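Local coordinates for protein lovastatin nonaketide synthase, polyketide synthase component (Aspergillus terreus, PDB 7CPX) that builds the nonaketide dihydromonacolin L on its own carrier domain from malonyl-CoA, with a partner enoyl reductase, during lovastatin biosynthesis, at residues W235-D240 against I398-A403; P287-Q292 against D328-E333; V1645-Q1650 against M1693-D1698; P1669-K1674 against E1684-S1689. The protein carries 2 engineered substitutions. One frame throughout, in Å; residues are numbered along the deposited sequence.

Contact 1: W235-D240 against I398-A403; sequences WDAGAD and ISPRVA
V402 CG1 comes obliquely to the W235 indole, 3.3 Å above its plane and offset toward the rim, and is nearest to CE3 at 3.6 Å. The two side chains cross at about a right angle. With CG1 anti to the backbone N of V402 (chi1 177°), that branch is the one sent over the indole, while CG2 lies alongside CA and CB of W235. A332 and I335 of helix 327-339 also pack on the indole, and I411 touches it from a loop. The backbones are tied by S399 N, which donates to W235 O at 2.7 Å with an N-H...O angle of 156°; CD1 of I398 rests 3.5 Å from the same W235 O. The carboxylate of D236 is bound outside I398-A403: OD1 accepts from the backbone N of D396 and of K397, and OD2 takes G238 N at 2.9 Å from above its plane. This last bond makes an Asx turn, set at the head of a type I turn from D236 to A239. Two loops of the thiolase-like ketosynthase domain thus meet, with the W235 side chain about 7 Å from that of the predicted catalytic H320.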
loop_
_atom_site.group_PDB
_atom_site.type_symbol
_atom_site.label_atom_id
_atom_site.label_comp_id
_atom_site.label_asym_id
_atom_site.label_seq_id
_atom_site.Cartn_x
_atom_site.Cartn_y
_atom_site.Cartn_z
ATOM N N TRP A 235 44.821 -3.807 8.123
ATOM C CA TRP A 235 45.749 -4.669 8.848
ATOM C C TRP A 235 45.686 -4.474 10.358
ATOM O O TRP A 235 46.604 -4.900 11.069
ATOM C CB TRP A 235 47.190 -4.459 8.369
ATOM C CG TRP A 235 47.421 -4.793 6.922
ATOM C CD1 TRP A 235 46.475 -5.009 5.965
ATOM C CD2 TRP A 235 48.687 -4.953 6.274
ATOM N NE1 TRP A 235 47.071 -5.291 4.763
ATOM C CE2 TRP A 235 48.430 -5.263 4.925
ATOM C CE3 TRP A 235 50.013 -4.862 6.703
ATOM C CZ2 TRP A 235 49.448 -5.483 4.004
ATOM C CZ3 TRP A 235 51.021 -5.080 5.788
ATOM C CH2 TRP A 235 50.734 -5.388 4.455
ATOM N N ASP A 236 44.632 -3.850 10.869
ATOM C CA ASP A 236 44.522 -3.579 12.293
ATOM C C ASP A 236 43.724 -4.676 12.987
ATOM O O ASP A 236 42.924 -5.385 12.371
ATOM C CB ASP A 236 43.857 -2.224 12.530
ATOM C CG ASP A 236 43.920 -1.787 13.979
ATOM O OD1 ASP A 236 45.005 -1.360 14.426
ATOM O OD2 ASP A 236 42.885 -1.871 14.673
ATOM N N ALA A 237 43.954 -4.809 14.294
ATOM C CA ALA A 237 43.207 -5.782 15.080
ATOM C C ALA A 237 41.712 -5.502 15.054
ATOM O O ALA A 237 40.915 -6.426 15.256
ATOM C CB ALA A 237 43.711 -5.791 16.522
ATOM N N GLY A 238 41.315 -4.257 14.806
ATOM C CA GLY A 238 39.923 -3.893 14.673
ATOM C C GLY A 238 39.340 -4.135 13.302
ATOM O O GLY A 238 38.228 -3.683 13.020
ATOM N N ALA A 239 40.070 -4.834 12.433
ATOM C CA ALA A 239 39.592 -5.136 11.090
ATOM C C ALA A 239 38.253 -5.859 11.146
ATOM O O ALA A 239 38.169 -6.987 11.642
ATOM C CB ALA A 239 40.621 -5.980 10.339
ATOM N N ASP A 240 37.202 -5.213 10.636
ATOM C CA ASP A 240 35.870 -5.805 10.636
ATOM C C ASP A 240 35.138 -5.558 9.321
ATOM O O ASP A 240 33.903 -5.605 9.289
ATOM C CB ASP A 240 35.041 -5.257 11.801
ATOM C CG ASP A 240 35.003 -3.743 11.825
ATOM O OD1 ASP A 240 35.637 -3.118 10.950
ATOM O OD2 ASP A 240 34.339 -3.176 12.719
ATOM N N ILE A 398 48.646 -3.863 15.125
ATOM C CA ILE A 398 48.746 -4.795 14.012
ATOM C C ILE A 398 47.852 -5.998 14.272
ATOM O O ILE A 398 47.819 -6.550 15.379
ATOM C CB ILE A 398 50.207 -5.222 13.799
ATOM C CG1 ILE A 398 50.352 -6.019 12.500
ATOM C CG2 ILE A 398 50.696 -6.051 14.974
ATOM C CD1 ILE A 398 50.082 -5.207 11.257
ATOM N N SER A 399 47.118 -6.407 13.245
ATOM C CA SER A 399 46.232 -7.550 13.387
ATOM C C SER A 399 47.053 -8.804 13.683
ATOM O O SER A 399 48.106 -9.015 13.068
ATOM C CB SER A 399 45.410 -7.750 12.114
ATOM O OG SER A 399 44.520 -8.843 12.251
ATOM N N PRO A 400 46.611 -9.656 14.613
ATOM C CA PRO A 400 47.363 -10.894 14.869
ATOM C C PRO A 400 47.530 -11.754 13.632
ATOM O O PRO A 400 48.568 -12.410 13.477
ATOM C CB PRO A 400 46.521 -11.602 15.940
ATOM C CG PRO A 400 45.728 -10.523 16.584
ATOM C CD PRO A 400 45.446 -9.528 15.505
ATOM N N ARG A 401 46.535 -11.771 12.746
ATOM C CA ARG A 401 46.646 -12.561 11.526
ATOM C C ARG A 401 47.678 -11.972 10.574
ATOM O O ARG A 401 48.293 -12.708 9.795
ATOM C CB ARG A 401 45.285 -12.652 10.835
ATOM C CG ARG A 401 44.138 -13.018 11.762
ATOM C CD ARG A 401 42.834 -13.169 10.999
ATOM N NE ARG A 401 42.811 -14.381 10.189
ATOM C CZ ARG A 401 41.813 -14.731 9.390
ATOM N NH1 ARG A 401 40.739 -13.970 9.250
ATOM N NH2 ARG A 401 41.894 -15.873 8.714
ATOM N N VAL A 402 47.877 -10.654 10.621
ATOM C CA VAL A 402 48.843 -9.998 9.747
ATOM C C VAL A 402 50.237 -9.936 10.358
ATOM O O VAL A 402 51.216 -9.728 9.624
ATOM C CB VAL A 402 48.367 -8.576 9.398
ATOM C CG1 VAL A 402 49.404 -7.861 8.556
ATOM C CG2 VAL A 402 47.038 -8.628 8.671
ATOM N N ALA A 403 50.360 -10.116 11.672
ATOM C CA ALA A 403 51.667 -10.012 12.312
ATOM C C ALA A 403 52.711 -10.932 11.692
ATOM O O ALA A 403 53.853 -10.479 11.500
ATOM C CB ALA A 403 51.526 -10.292 13.812
#

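Contact 2: P287-Q292 against D328-E333; sequences PNHSAQ and DPQEAE
H289 reaches across to Q330 and E333. H289 CB sits 3.1 Å from both Q330 OE1 and the backbone Q330 O. Placing CG between the backbone N and the carbonyl carbon (chi1 67°) turns the ring back over its own backbone, and CG itself lies between Q330 OE1 (3.2 Å) and E333 CD. ND1 donates to Q330 OE1 at 2.7 Å, in the amide's carbonyl plane and at the imidazole edge; the two flat groups are 19° apart. The backbone N of H289 adds a weak bond to the same oxygen. Farther out, CD2 and NE2 lie under the E333 carboxylate in a stack, planes 13° apart, with OE2 2.9 Å above the imidazole toward its rim; CE1 is near both carboxylate oxygens. On the opposite face are N288 OD1, at the N-cap of helix 289-302, and CB of S290. Within this ketosynthase helix pair, Q292 OE1 touches CA of E331, whose side chain lies about 3 Å from that of the predicted catalytic H320. Two donors from one residue converge on Q330 OE1 and should fix its amide rotation, while the carboxylate over the ring would probably stabilise a positively charged imidazole.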
loop_
_atom_site.group_PDB
_atom_site.type_symbol
_atom_site.label_atom_id
_atom_site.label_comp_id
_atom_site.label_asym_id
_atom_site.label_seq_id
_atom_site.Cartn_x
_atom_site.Cartn_y
_atom_site.Cartn_z
ATOM N N PRO A 287 40.187 -13.437 -1.059
ATOM C CA PRO A 287 41.375 -13.240 -1.893
ATOM C C PRO A 287 42.407 -14.330 -1.656
ATOM O O PRO A 287 42.400 -15.026 -0.639
ATOM C CB PRO A 287 41.897 -11.870 -1.451
ATOM C CG PRO A 287 41.438 -11.740 -0.052
ATOM C CD PRO A 287 40.113 -12.445 0.026
ATOM N N ASN A 288 43.309 -14.468 -2.622
ATOM C CA ASN A 288 44.358 -15.478 -2.585
ATOM C C ASN A 288 45.705 -14.781 -2.455
ATOM O O ASN A 288 46.062 -13.952 -3.298
ATOM C CB ASN A 288 44.321 -16.349 -3.839
ATOM C CG ASN A 288 45.258 -17.535 -3.753
ATOM O OD1 ASN A 288 46.306 -17.472 -3.112
ATOM N ND2 ASN A 288 44.882 -18.630 -4.401
ATOM N N HIS A 289 46.447 -15.122 -1.401
ATOM C CA HIS A 289 47.776 -14.545 -1.224
ATOM C C HIS A 289 48.726 -15.013 -2.318
ATOM O O HIS A 289 49.550 -14.234 -2.807
ATOM C CB HIS A 289 48.329 -14.907 0.153
ATOM C CG HIS A 289 48.611 -16.367 0.326
ATOM N ND1 HIS A 289 47.660 -17.264 0.763
ATOM C CD2 HIS A 289 49.738 -17.089 0.117
ATOM C CE1 HIS A 289 48.188 -18.473 0.818
ATOM N NE2 HIS A 289 49.449 -18.394 0.431
ATOM N N SER A 290 48.633 -16.287 -2.706
ATOM C CA SER A 290 49.511 -16.805 -3.749
ATOM C C SER A 290 49.270 -16.092 -5.071
ATOM O O SER A 290 50.221 -15.748 -5.784
ATOM C CB SER A 290 49.300 -18.310 -3.907
ATOM O OG SER A 290 50.132 -18.837 -4.926
ATOM N N ALA A 291 48.003 -15.863 -5.418
ATOM C CA ALA A 291 47.692 -15.186 -6.671
ATOM C C ALA A 291 48.246 -13.768 -6.678
ATOM O O ALA A 291 48.808 -13.319 -7.682
ATOM C CB ALA A 291 46.181 -15.173 -6.897
ATOM N N GLN A 292 48.102 -13.048 -5.565
ATOM C CA GLN A 292 48.598 -11.677 -5.504
ATOM C C GLN A 292 50.122 -11.639 -5.514
ATOM O O GLN A 292 50.723 -10.743 -6.119
ATOM C CB GLN A 292 48.043 -10.985 -4.262
ATOM C CG GLN A 292 46.530 -10.870 -4.269
ATOM C CD GLN A 292 45.962 -10.525 -2.912
ATOM O OE1 GLN A 292 46.702 -10.250 -1.968
ATOM N NE2 GLN A 292 44.640 -10.540 -2.806
ATOM N N ASP A 328 42.891 -8.896 4.461
ATOM C CA ASP A 328 44.136 -8.215 4.809
ATOM C C ASP A 328 45.275 -9.190 5.073
ATOM O O ASP A 328 46.389 -8.954 4.574
ATOM C CB ASP A 328 43.899 -7.300 6.015
ATOM C CG ASP A 328 43.123 -6.049 5.654
ATOM O OD1 ASP A 328 42.681 -5.934 4.493
ATOM O OD2 ASP A 328 42.956 -5.179 6.533
ATOM N N PRO A 329 45.092 -10.266 5.845
ATOM C CA PRO A 329 46.202 -11.217 6.023
ATOM C C PRO A 329 46.691 -11.810 4.716
ATOM O O PRO A 329 47.901 -11.995 4.537
ATOM C CB PRO A 329 45.600 -12.287 6.945
ATOM C CG PRO A 329 44.449 -11.621 7.612
ATOM C CD PRO A 329 43.899 -10.664 6.610
ATOM N N GLN A 330 45.779 -12.109 3.789
ATOM C CA GLN A 330 46.191 -12.641 2.496
ATOM C C GLN A 330 47.062 -11.640 1.752
ATOM O O GLN A 330 48.093 -12.005 1.177
ATOM C CB GLN A 330 44.961 -13.001 1.662
ATOM C CG GLN A 330 44.075 -14.069 2.282
ATOM C CD GLN A 330 44.654 -15.463 2.154
ATOM O OE1 GLN A 330 45.657 -15.672 1.472
ATOM N NE2 GLN A 330 44.021 -16.429 2.809
ATOM N N GLU A 331 46.664 -10.367 1.759
ATOM C CA GLU A 331 47.448 -9.342 1.081
ATOM C C GLU A 331 48.813 -9.171 1.730
ATOM O O GLU A 331 49.824 -9.018 1.034
ATOM C CB GLU A 331 46.692 -8.017 1.088
ATOM C CG GLU A 331 47.425 -6.901 0.377
ATOM C CD GLU A 331 46.587 -5.653 0.249
ATOM O OE1 GLU A 331 45.669 -5.463 1.073
ATOM O OE2 GLU A 331 46.846 -4.864 -0.682
ATOM N N ALA A 332 48.860 -9.174 3.062
ATOM C CA ALA A 332 50.140 -9.040 3.748
ATOM C C ALA A 332 51.056 -10.208 3.418
ATOM O O ALA A 332 52.254 -10.021 3.177
ATOM C CB ALA A 332 49.920 -8.938 5.255
ATOM N N GLU A 333 50.507 -11.424 3.400
ATOM C CA GLU A 333 51.305 -12.588 3.039
ATOM C C GLU A 333 51.812 -12.480 1.610
ATOM O O GLU A 333 52.972 -12.800 1.329
ATOM C CB GLU A 333 50.481 -13.862 3.218
ATOM C CG GLU A 333 51.217 -15.136 2.842
ATOM C CD GLU A 333 50.433 -16.382 3.198
ATOM O OE1 GLU A 333 49.311 -16.248 3.727
ATOM O OE2 GLU A 333 50.939 -17.496 2.946
#

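Contact 3: V1645-Q1650 against M1693-D1698; sequences VVVGGQ and MLTELD
Q1650 N donates to D1698 OD2 at 2.7 Å with an N-H...O angle of 160°, entering from above the carboxylate plane, 41° out of it. The other oxygen, OD1, accepts from the hydroxyls of T1651 and S1654, and the carboxylate is thereby gripped at the start of helix 1652-1664. The second polar tie is between backbones: L1694 N donates to V1647 O, almost in line with the carbonyl, and CA of M1693 makes a CA-H...O contact to that same oxygen at 3.4 Å. The packing around is apolar. M1693 and V1647 lie side by side and point the same way; bends at chi2 and chi3 curl the methionine until SD and CE rest against CB and CG2 of the valine. V1647 CG1 also meets CG2 of T1695 at 3.6 Å, and V1646 CG1 meets L1694 CD1 at 4.2 Å. A positive phi at G1648 lets the chain leave the strand close against L1694 and T1695, and G1649 N lies beside L1694 CB. V1647 and M1693 pair in parallel at the C-terminal ends of strands 1644-1647 and 1689-1693. Strand 1644-1647, helix 1652-1664 and strand 1670-1673 form a beta-alpha-beta unit whose helix packs on V1646 and L1694, while strand 1720-1728 flanks M1693.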
loop_
_atom_site.group_PDB
_atom_site.type_symbol
_atom_site.label_atom_id
_atom_site.label_comp_id
_atom_site.label_asym_id
_atom_site.label_seq_id
_atom_site.Cartn_x
_atom_site.Cartn_y
_atom_site.Cartn_z
ATOM N N VAL A 1645 -12.102 -70.251 56.389
ATOM C CA VAL A 1645 -12.603 -69.726 57.654
ATOM C C VAL A 1645 -13.881 -68.953 57.368
ATOM O O VAL A 1645 -13.867 -67.992 56.592
ATOM C CB VAL A 1645 -11.574 -68.821 58.351
ATOM C CG1 VAL A 1645 -12.088 -68.389 59.712
ATOM C CG2 VAL A 1645 -10.228 -69.527 58.476
ATOM N N VAL A 1646 -14.977 -69.358 57.997
ATOM C CA VAL A 1646 -16.267 -68.698 57.842
ATOM C C VAL A 1646 -16.516 -67.837 59.070
ATOM O O VAL A 1646 -16.341 -68.296 60.207
ATOM C CB VAL A 1646 -17.399 -69.718 57.646
ATOM C CG1 VAL A 1646 -18.691 -69.000 57.298
ATOM C CG2 VAL A 1646 -17.031 -70.720 56.567
ATOM N N VAL A 1647 -16.905 -66.587 58.842
ATOM C CA VAL A 1647 -17.178 -65.628 59.903
ATOM C C VAL A 1647 -18.586 -65.089 59.703
ATOM O O VAL A 1647 -18.947 -64.682 58.592
ATOM C CB VAL A 1647 -16.151 -64.482 59.912
ATOM C CG1 VAL A 1647 -16.313 -63.633 61.162
ATOM C CG2 VAL A 1647 -14.738 -65.032 59.810
ATOM N N GLY A 1648 -19.376 -65.085 60.777
ATOM C CA GLY A 1648 -20.753 -64.637 60.733
ATOM C C GLY A 1648 -21.705 -65.760 61.121
ATOM O O GLY A 1648 -21.431 -66.535 62.042
ATOM N N GLY A 1649 -22.822 -65.840 60.403
ATOM C CA GLY A 1649 -23.801 -66.874 60.657
ATOM C C GLY A 1649 -24.695 -66.632 61.849
ATOM O O GLY A 1649 -25.382 -67.561 62.284
ATOM N N GLN A 1650 -24.700 -65.419 62.407
ATOM C CA GLN A 1650 -25.529 -65.151 63.578
ATOM C C GLN A 1650 -27.004 -65.061 63.207
ATOM O O GLN A 1650 -27.858 -65.640 63.890
ATOM C CB GLN A 1650 -25.067 -63.863 64.258
ATOM C CG GLN A 1650 -25.713 -63.601 65.607
ATOM C CD GLN A 1650 -25.308 -64.618 66.655
ATOM O OE1 GLN A 1650 -24.465 -65.481 66.407
ATOM N NE2 GLN A 1650 -25.907 -64.521 67.836
ATOM N N MET A 1693 -17.203 -64.334 54.693
ATOM C CA MET A 1693 -17.686 -63.439 55.737
ATOM C C MET A 1693 -19.181 -63.218 55.555
ATOM O O MET A 1693 -19.609 -62.570 54.595
ATOM C CB MET A 1693 -16.930 -62.115 55.692
ATOM C CG MET A 1693 -15.419 -62.270 55.591
ATOM S SD MET A 1693 -14.685 -63.038 57.044
ATOM C CE MET A 1693 -14.990 -61.774 58.272
ATOM N N LEU A 1694 -19.968 -63.758 56.481
ATOM C CA LEU A 1694 -21.396 -63.490 56.561
ATOM C C LEU A 1694 -21.713 -62.380 57.553
ATOM O O LEU A 1694 -22.888 -62.157 57.866
ATOM C CB LEU A 1694 -22.151 -64.764 56.949
ATOM C CG LEU A 1694 -22.354 -65.809 55.848
ATOM C CD1 LEU A 1694 -21.031 -66.228 55.226
ATOM C CD2 LEU A 1694 -23.090 -67.019 56.402
ATOM N N THR A 1695 -20.691 -61.681 58.051
ATOM C CA THR A 1695 -20.911 -60.664 59.072
ATOM C C THR A 1695 -21.834 -59.564 58.568
ATOM O O THR A 1695 -22.706 -59.090 59.305
ATOM C CB THR A 1695 -19.573 -60.071 59.516
ATOM O OG1 THR A 1695 -18.904 -59.495 58.388
ATOM C CG2 THR A 1695 -18.694 -61.148 60.127
ATOM N N GLU A 1696 -21.657 -59.141 57.316
ATOM C CA GLU A 1696 -22.498 -58.080 56.778
ATOM C C GLU A 1696 -23.962 -58.491 56.728
ATOM O O GLU A 1696 -24.839 -57.633 56.874
ATOM C CB GLU A 1696 -22.015 -57.679 55.384
ATOM C CG GLU A 1696 -20.509 -57.539 55.273
ATOM C CD GLU A 1696 -19.906 -56.808 56.455
ATOM O OE1 GLU A 1696 -20.532 -55.845 56.946
ATOM O OE2 GLU A 1696 -18.808 -57.205 56.897
ATOM N N LEU A 1697 -24.244 -59.779 56.528
ATOM C CA LEU A 1697 -25.607 -60.264 56.711
ATOM C C LEU A 1697 -26.048 -60.094 58.156
ATOM O O LEU A 1697 -27.205 -59.744 58.418
ATOM C CB LEU A 1697 -25.705 -61.730 56.290
ATOM C CG LEU A 1697 -25.071 -62.084 54.941
ATOM C CD1 LEU A 1697 -25.337 -63.536 54.589
ATOM C CD2 LEU A 1697 -25.574 -61.166 53.838
ATOM N N ASP A 1698 -25.142 -60.336 59.099
ATOM C CA ASP A 1698 -25.361 -60.038 60.504
ATOM C C ASP A 1698 -25.064 -58.559 60.743
ATOM O O ASP A 1698 -24.980 -57.763 59.804
ATOM C CB ASP A 1698 -24.492 -60.943 61.377
ATOM C CG ASP A 1698 -24.662 -62.411 61.046
ATOM O OD1 ASP A 1698 -25.755 -62.794 60.579
ATOM O OD2 ASP A 1698 -23.702 -63.183 61.253
#

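Contact 4: P1669-K1674 against E1684-S1689; sequences PLQTYK and ELPMKS
Apolar contact is made by L1685, whose CD2 approaches the phenol of Y1673 obliquely, 3.5 Å from CZ. Carbon also meets the polar amide end of Q1671: the same L1685 methyl touches OE1 at 3.2 Å, and P1686 presses its CD near both OE1 and NE2, glutamine and proline coming from opposite directions. Polar contact belongs mainly to the strand itself: the Y1673 hydroxyl donates to Q1671 OE1 at 3.2 Å, arriving from well above the amide's carbonyl plane, 75° out of it, while the oxygen lies in the plane of the tyrosine ring. Both side chains set CG anti to their carbonyl carbons (chi1 -62° and -57°) and, being two residues apart on one strand, rise from the same face of the sheet, which lets hydroxyl and amide meet. Toward the other segment, E1684 O lies 3.4 Å from Y1673 OH and 3.7 Å from Q1671 NE2. Behind L1685 stand L1715 and Y1719 of helix 1705-1719. A type I turn from P1686 to S1689 follows. The contact is part of the connection from edge strand 1670-1673 through helix 1676-1680 to the parallel strand 1689-1693, which passes strand 1644-1647, in an alpha/beta sheet.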
loop_
_atom_site.group_PDB
_atom_site.type_symbol
_atom_site.label_atom_id
_atom_site.label_comp_id
_atom_site.label_asym_id
_atom_site.label_seq_id
_atom_site.Cartn_x
_atom_site.Cartn_y
_atom_site.Cartn_z
ATOM N N PRO A 1669 -10.070 -77.896 55.035
ATOM C CA PRO A 1669 -9.937 -77.454 56.427
ATOM C C PRO A 1669 -10.899 -76.311 56.703
ATOM O O PRO A 1669 -11.065 -75.406 55.883
ATOM C CB PRO A 1669 -8.474 -77.009 56.526
ATOM C CG PRO A 1669 -7.780 -77.728 55.418
ATOM C CD PRO A 1669 -8.786 -77.848 54.315
ATOM N N LEU A 1670 -11.538 -76.353 57.870
ATOM C CA LEU A 1670 -12.619 -75.428 58.170
ATOM C C LEU A 1670 -12.464 -74.844 59.565
ATOM O O LEU A 1670 -12.161 -75.560 60.524
ATOM C CB LEU A 1670 -13.984 -76.117 58.054
ATOM C CG LEU A 1670 -15.199 -75.234 58.351
ATOM C CD1 LEU A 1670 -15.264 -74.066 57.381
ATOM C CD2 LEU A 1670 -16.479 -76.048 58.294
ATOM N N GLN A 1671 -12.678 -73.535 59.660
ATOM C CA GLN A 1671 -12.853 -72.843 60.927
ATOM C C GLN A 1671 -14.124 -72.015 60.844
ATOM O O GLN A 1671 -14.518 -71.572 59.764
ATOM C CB GLN A 1671 -11.662 -71.938 61.262
ATOM C CG GLN A 1671 -10.345 -72.673 61.434
ATOM C CD GLN A 1671 -9.214 -71.747 61.837
ATOM O OE1 GLN A 1671 -9.330 -70.526 61.728
ATOM N NE2 GLN A 1671 -8.116 -72.323 62.309
ATOM N N THR A 1672 -14.773 -71.812 61.989
ATOM C CA THR A 1672 -16.024 -71.069 62.029
ATOM C C THR A 1672 -16.043 -70.146 63.237
ATOM O O THR A 1672 -15.612 -70.526 64.329
ATOM C CB THR A 1672 -17.233 -72.008 62.077
ATOM O OG1 THR A 1672 -17.127 -72.877 63.211
ATOM C CG2 THR A 1672 -17.308 -72.837 60.808
ATOM N N TYR A 1673 -16.546 -68.931 63.028
ATOM C CA TYR A 1673 -16.671 -67.944 64.091
ATOM C C TYR A 1673 -17.980 -67.195 63.915
ATOM O O TYR A 1673 -18.317 -66.779 62.803
ATOM C CB TYR A 1673 -15.489 -66.969 64.079
ATOM C CG TYR A 1673 -14.148 -67.656 64.199
ATOM C CD1 TYR A 1673 -13.596 -67.930 65.442
ATOM C CD2 TYR A 1673 -13.439 -68.038 63.070
ATOM C CE1 TYR A 1673 -12.374 -68.561 65.557
ATOM C CE2 TYR A 1673 -12.217 -68.669 63.175
ATOM C CZ TYR A 1673 -11.689 -68.928 64.419
ATOM O OH TYR A 1673 -10.470 -69.557 64.526
ATOM N N LYS A 1674 -18.717 -67.027 65.016
ATOM C CA LYS A 1674 -20.023 -66.383 64.938
ATOM C C LYS A 1674 -19.900 -64.926 64.511
ATOM O O LYS A 1674 -20.712 -64.433 63.719
ATOM C CB LYS A 1674 -20.737 -66.484 66.286
ATOM C CG LYS A 1674 -20.888 -67.903 66.808
ATOM C CD LYS A 1674 -21.685 -68.772 65.849
ATOM C CE LYS A 1674 -21.892 -70.168 66.404
ATOM N NZ LYS A 1674 -22.642 -71.036 65.456
ATOM N N GLU A 1684 -5.970 -69.117 67.263
ATOM C CA GLU A 1684 -5.120 -69.489 66.140
ATOM C C GLU A 1684 -5.902 -69.351 64.845
ATOM O O GLU A 1684 -7.061 -69.770 64.770
ATOM C CB GLU A 1684 -4.602 -70.924 66.293
ATOM C CG GLU A 1684 -3.736 -71.401 65.137
ATOM C CD GLU A 1684 -3.208 -72.807 65.348
ATOM O OE1 GLU A 1684 -3.488 -73.393 66.414
ATOM O OE2 GLU A 1684 -2.516 -73.325 64.447
ATOM N N LEU A 1685 -5.268 -68.764 63.835
ATOM C CA LEU A 1685 -5.843 -68.637 62.506
ATOM C C LEU A 1685 -4.765 -68.917 61.472
ATOM O O LEU A 1685 -3.589 -68.607 61.701
ATOM C CB LEU A 1685 -6.425 -67.236 62.267
ATOM C CG LEU A 1685 -7.568 -66.802 63.184
ATOM C CD1 LEU A 1685 -7.919 -65.349 62.929
ATOM C CD2 LEU A 1685 -8.787 -67.685 62.982
ATOM N N PRO A 1686 -5.128 -69.497 60.329
ATOM C CA PRO A 1686 -4.147 -69.671 59.253
ATOM C C PRO A 1686 -3.951 -68.381 58.471
ATOM O O PRO A 1686 -4.909 -67.681 58.136
ATOM C CB PRO A 1686 -4.766 -70.770 58.381
ATOM C CG PRO A 1686 -6.229 -70.672 58.624
ATOM C CD PRO A 1686 -6.425 -70.118 60.006
ATOM N N MET A 1687 -2.687 -68.069 58.184
ATOM C CA MET A 1687 -2.357 -66.816 57.516
ATOM C C MET A 1687 -2.568 -66.867 56.010
ATOM O O MET A 1687 -2.577 -65.810 55.368
ATOM C CB MET A 1687 -0.910 -66.425 57.822
ATOM C CG MET A 1687 -0.740 -65.781 59.187
ATOM S SD MET A 1687 0.920 -65.146 59.481
ATOM C CE MET A 1687 0.668 -64.260 61.017
ATOM N N LYS A 1688 -2.739 -68.054 55.430
ATOM C CA LYS A 1688 -3.142 -68.202 54.037
ATOM C C LYS A 1688 -4.622 -68.551 53.936
ATOM O O LYS A 1688 -5.043 -69.278 53.033
ATOM C CB LYS A 1688 -2.292 -69.262 53.339
ATOM C CG LYS A 1688 -0.799 -68.971 53.354
ATOM C CD LYS A 1688 -0.473 -67.658 52.658
ATOM C CE LYS A 1688 1.023 -67.412 52.605
ATOM N NZ LYS A 1688 1.348 -66.107 51.967
ATOM N N SER A 1689 -5.417 -68.029 54.865
ATOM C CA SER A 1689 -6.820 -68.394 54.962
ATOM C C SER A 1689 -7.618 -67.864 53.779
ATOM O O SER A 1689 -7.317 -66.812 53.211
ATOM C CB SER A 1689 -7.417 -67.845 56.255
ATOM O OG SER A 1689 -8.805 -68.121 56.329
#

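Contacts 1 and 2 belong to the ketosynthase, with contact 2 nested along the chain inside the loop closed by contact 1. Their centres are 14 Å apart, joined by helix 327-339: D328 OD2 accepts from W235 N, and P329 packs against R401. Contacts 3 and 4 follow in series, with contact 4 nested in contact 3 and centres 13 Å apart. They share one mixed sheet, in which strand 1644-1647 lies between 1689-1693 and the outer strand 1670-1673. Contacts 1 and 3 have centres about 98 Å apart, with no touch. The two pairs therefore lie in widely separated parts of an extended multidomain synthase, only the first lying near predicted catalytic residues.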